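Local coordinates for protein major mite allergen Der p 23 (Dermatophagoides pteronyssinus, PDB 4ZCE) that is a major house dust mite allergen that binds IgE and, despite its peritrophin-like chitin-binding type-2 domain, does not bind chitin in vitro, at residues Pro20-Ile25 against Ala31-Cys36. Numbering follows the deposited sequence.
Sequences PHKFYI and AVHKDC. With EDO (1,2-ethanediol), chain C.
Tyr24 and His33 stack on one face of an antiparallel beta hairpin, where they form a non-hydrogen-bonded pair. The hairpin joins strands 22-27 and 30-35, the central and one outer strand of the three-stranded sheet in this peritrophin-A (CBM_14) domain. The two rings make an offset stack, with planes only 8° apart and centroids 4.2 Å apart. Tyr24 CE2 meets CG and CD2 of the imidazole, and CZ meets CD2 and NE2. His33 reaches the tyrosine because its CG is anti to the backbone N (chi1 -156°). Its CD2 edge meets Phe23 O in the ring plane, at 3.3 Å.

The same face carries Lys22 and Asp35, whose side chains run side by side. Lys22 NZ stays 4.2 Å from Asp35 OD1, too far for a salt bridge. A 1,2-ethanediol, probably from the crystallisation liquor, links them instead: Lys22 NZ donates to its O1, and its O2 donates to Asp35 OD2. The diol also covers the His33 face opposite Tyr24.

On the other face, Lys34 CB sits over the Phe23 ring in a CH-pi contact, 3.6 Å from the centroid. Lys34 CG lies anti to the carbonyl carbon (chi1 -68°), which sets it against Ile25 CD1, 3.6 Å away. Cys36 SG approaches the Phe23 ring obliquely.

Paired backbone bonds join Phe23 to Lys34 and Ile25 to Val32. One further backbone bond, Cys36 N to His21 O, follows at the Cys36 end of the contact.

Farther out, Asp16 accepts a hydrogen bond from His33 NE2, which helps fix the imidazole's rotation. Trp42 stacks with the Phe23 ring, and Tyr13 of the second subunit also packs on Phe23. The Cys36-Cys49 disulfide ties the hairpin end to strand 48-49, with Cys36 SG 3.9 Å from Phe23 CD1.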
ATOM      1  N   PRO A  20     -12.411   1.975   2.533  1.00 13.71           N
ATOM      2  CA  PRO A  20     -11.309   1.634   3.440  1.00 12.56           C
ATOM      3  C   PRO A  20     -10.149   0.925   2.741  1.00 12.26           C
ATOM      4  O   PRO A  20      -9.119   0.697   3.371  1.00 14.68           O
ATOM      5  CB  PRO A  20     -11.971   0.683   4.435  1.00 13.00           C
ATOM      6  CG  PRO A  20     -13.055   0.020   3.637  1.00 15.05           C
ATOM      7  CD  PRO A  20     -13.580   1.091   2.735  1.00 14.50           C
ATOM      8  N   HIS A  21     -10.327   0.573   1.470  1.00 11.66           N
ATOM      9  CA  HIS A  21      -9.285  -0.093   0.692  1.00 12.06           C
ATOM     10  C   HIS A  21      -8.443   0.890  -0.116  1.00 15.05           C
ATOM     11  O   HIS A  21      -7.547   0.475  -0.846  1.00 18.74           O
ATOM     12  CB  HIS A  21      -9.895  -1.103  -0.277  1.00 14.00           C
ATOM     13  CG  HIS A  21     -10.820  -2.073   0.384  1.00 15.00           C
ATOM     14  ND1 HIS A  21     -12.189  -1.961   0.299  1.00 19.87           N
ATOM     15  CD2 HIS A  21     -10.568  -3.156   1.158  1.00 15.05           C
ATOM     16  CE1 HIS A  21     -12.748  -2.945   0.991  1.00 16.92           C
ATOM     17  NE2 HIS A  21     -11.788  -3.674   1.526  1.00 14.16           N
ATOM     18  N   LYS A  22      -8.745   2.184  -0.016  1.00 10.76           N
ATOM     19  CA  LYS A  22      -8.063   3.172  -0.848  1.00 12.15           C
ATOM     20  C   LYS A  22      -7.485   4.272   0.024  1.00 11.45           C
ATOM     21  O   LYS A  22      -7.764   4.356   1.217  1.00 12.79           O
ATOM     22  CB  LYS A  22      -9.022   3.751  -1.892  1.00 11.79           C
ATOM     23  CG  LYS A  22      -9.578   2.682  -2.843  1.00 12.46           C
ATOM     24  CD  LYS A  22     -10.402   3.295  -3.952  1.00 16.20           C
ATOM     25  CE  LYS A  22     -10.955   2.232  -4.881  1.00 22.95           C
ATOM     26  NZ  LYS A  22     -11.723   2.807  -5.999  1.00 30.26           N
ATOM     27  N   PHE A  23      -6.647   5.099  -0.588  1.00  9.74           N
ATOM     28  CA  PHE A  23      -6.059   6.245   0.096  1.00 12.45           C
ATOM     29  C   PHE A  23      -5.569   7.257  -0.925  1.00 11.06           C
ATOM     30  O   PHE A  23      -5.625   7.018  -2.131  1.00 11.46           O
ATOM     31  CB  PHE A  23      -4.918   5.787   1.025  1.00 11.49           C
ATOM     32  CG  PHE A  23      -3.778   5.077   0.325  1.00 10.98           C
ATOM     33  CD1 PHE A  23      -3.888   3.749  -0.037  1.00 10.78           C
ATOM     34  CD2 PHE A  23      -2.588   5.736   0.045  1.00 11.30           C
ATOM     35  CE1 PHE A  23      -2.836   3.093  -0.667  1.00 11.51           C
ATOM     36  CE2 PHE A  23      -1.529   5.059  -0.577  1.00 12.08           C
ATOM     37  CZ  PHE A  23      -1.664   3.750  -0.921  1.00 10.01           C
ATOM     38  N   TYR A  24      -5.102   8.396  -0.436  1.00 10.44           N
ATOM     39  CA  TYR A  24      -4.576   9.445  -1.280  1.00 11.02           C
ATOM     40  C   TYR A  24      -3.134   9.758  -0.908  1.00 11.57           C
ATOM     41  O   TYR A  24      -2.778   9.820   0.266  1.00 11.51           O
ATOM     42  CB  TYR A  24      -5.422  10.718  -1.157  1.00  9.38           C
ATOM     43  CG  TYR A  24      -6.814  10.579  -1.733  1.00 10.43           C
ATOM     44  CD1 TYR A  24      -7.889  10.260  -0.915  1.00 13.55           C
ATOM     45  CD2 TYR A  24      -7.054  10.771  -3.087  1.00 13.26           C
ATOM     46  CE1 TYR A  24      -9.179  10.138  -1.432  1.00 13.03           C
ATOM     47  CE2 TYR A  24      -8.335  10.658  -3.609  1.00 14.30           C
ATOM     48  CZ  TYR A  24      -9.390  10.333  -2.776  1.00 12.59           C
ATOM     49  OH  TYR A  24     -10.658  10.215  -3.320  1.00 18.12           O
ATOM     50  N   ILE A  25      -2.309   9.970  -1.920  1.00 12.34           N
ATOM     51  CA  ILE A  25      -0.949  10.432  -1.704  1.00 11.71           C
ATOM     52  C   ILE A  25      -0.853  11.854  -2.221  1.00 12.85           C
ATOM     53  O   ILE A  25      -1.212  12.127  -3.375  1.00 13.65           O
ATOM     54  CB  ILE A  25       0.095   9.548  -2.425  1.00 11.87           C
ATOM     55  CG1 ILE A  25      -0.076   8.080  -2.024  1.00 14.82           C
ATOM     56  CG2 ILE A  25       1.492  10.040  -2.092  1.00 14.06           C
ATOM     57  CD1 ILE A  25       0.854   7.116  -2.768  1.00 17.44           C
ATOM     58  N   ALA A  31      -3.006  15.506  -5.352  1.00 17.00           N
ATOM     59  CA  ALA A  31      -3.338  14.173  -4.852  1.00 15.08           C
ATOM     60  C   ALA A  31      -3.395  13.110  -5.945  1.00 15.92           C
ATOM     61  O   ALA A  31      -3.854  13.363  -7.062  1.00 19.54           O
ATOM     62  CB  ALA A  31      -4.658  14.208  -4.111  1.00 14.89           C
ATOM     63  N   VAL A  32      -2.973  11.906  -5.584  1.00 14.84           N
ATOM     64  CA  VAL A  32      -3.145  10.715  -6.402  1.00 14.01           C
ATOM     65  C   VAL A  32      -3.906   9.678  -5.587  1.00 14.04           C
ATOM     66  O   VAL A  32      -3.553   9.405  -4.452  1.00 17.10           O
ATOM     67  CB  VAL A  32      -1.780  10.152  -6.802  1.00 15.56           C
ATOM     68  CG1 VAL A  32      -1.882   8.727  -7.381  1.00 26.44           C
ATOM     69  CG2 VAL A  32      -1.109  11.121  -7.778  1.00 20.27           C
ATOM     70  N   HIS A  33      -4.950   9.111  -6.177  1.00 13.11           N
ATOM     71  CA  HIS A  33      -5.787   8.108  -5.530  1.00 12.78           C
ATOM     72  C   HIS A  33      -5.174   6.723  -5.740  1.00 15.97           C
ATOM     73  O   HIS A  33      -4.861   6.340  -6.873  1.00 17.05           O
ATOM     74  CB  HIS A  33      -7.176   8.160  -6.173  1.00 11.24           C
ATOM     75  CG  HIS A  33      -8.269   7.637  -5.313  1.00 12.68           C
ATOM     76  ND1 HIS A  33      -9.565   7.517  -5.769  1.00 16.87           N
ATOM     77  CD2 HIS A  33      -8.284   7.213  -4.029  1.00 14.15           C
ATOM     78  CE1 HIS A  33     -10.328   7.047  -4.805  1.00 17.28           C
ATOM     79  NE2 HIS A  33      -9.575   6.850  -3.736  1.00 13.98           N
ATOM     80  N   LYS A  34      -5.001   5.974  -4.653  1.00 12.25           N
ATOM     81  CA  LYS A  34      -4.329   4.670  -4.687  1.00 15.06           C
ATOM     82  C   LYS A  34      -5.169   3.564  -4.062  1.00 11.48           C
ATOM     83  O   LYS A  34      -6.043   3.820  -3.233  1.00 11.47           O
ATOM     84  CB  LYS A  34      -3.011   4.734  -3.921  1.00 11.33           C
ATOM     85  CG  LYS A  34      -1.929   5.592  -4.568  1.00 16.08           C
ATOM     86  CD  LYS A  34      -1.572   5.049  -5.929  1.00 25.36           C
ATOM     87  CE  LYS A  34      -0.170   5.438  -6.316  1.00 44.66           C
ATOM     88  NZ  LYS A  34       0.145   5.009  -7.706  1.00 40.37           N
ATOM     89  N   ASP A  35      -4.876   2.325  -4.468  1.00 12.05           N
ATOM     90  CA  ASP A  35      -5.486   1.117  -3.901  1.00 13.01           C
ATOM     91  C   ASP A  35      -4.521   0.394  -2.985  1.00 12.15           C
ATOM     92  O   ASP A  35      -3.342   0.279  -3.289  1.00 15.86           O
ATOM     93  CB  ASP A  35      -5.848   0.139  -5.015  1.00 15.42           C
ATOM     94  CG  ASP A  35      -6.864   0.704  -5.975  1.00 24.51           C
ATOM     95  OD1 ASP A  35      -7.993   0.971  -5.537  1.00 21.06           O
ATOM     96  OD2 ASP A  35      -6.539   0.857  -7.170  1.00 37.66           O
ATOM     97  N   CYS A  36      -5.029  -0.120  -1.869  1.00 10.36           N
ATOM     98  CA  CYS A  36      -4.265  -1.064  -1.070  1.00 11.25           C
ATOM     99  C   CYS A  36      -4.267  -2.414  -1.770  1.00 10.98           C
ATOM    100  O   CYS A  36      -5.228  -2.756  -2.459  1.00 13.96           O
ATOM    101  CB  CYS A  36      -4.871  -1.231   0.317  1.00  9.32           C
ATOM    102  SG  CYS A  36      -4.531   0.157   1.436  1.00 14.63           S
TER
HETATM  103  C1  EDO C 101      -8.442   4.056  -7.086  1.00 38.73           C
HETATM  104  O1  EDO C 101      -9.717   4.667  -7.184  1.00 39.72           O
HETATM  105  C2  EDO C 101      -8.527   2.971  -8.120  1.00 42.75           C
HETATM  106  O2  EDO C 101      -7.313   3.032  -8.832  1.00 48.35           O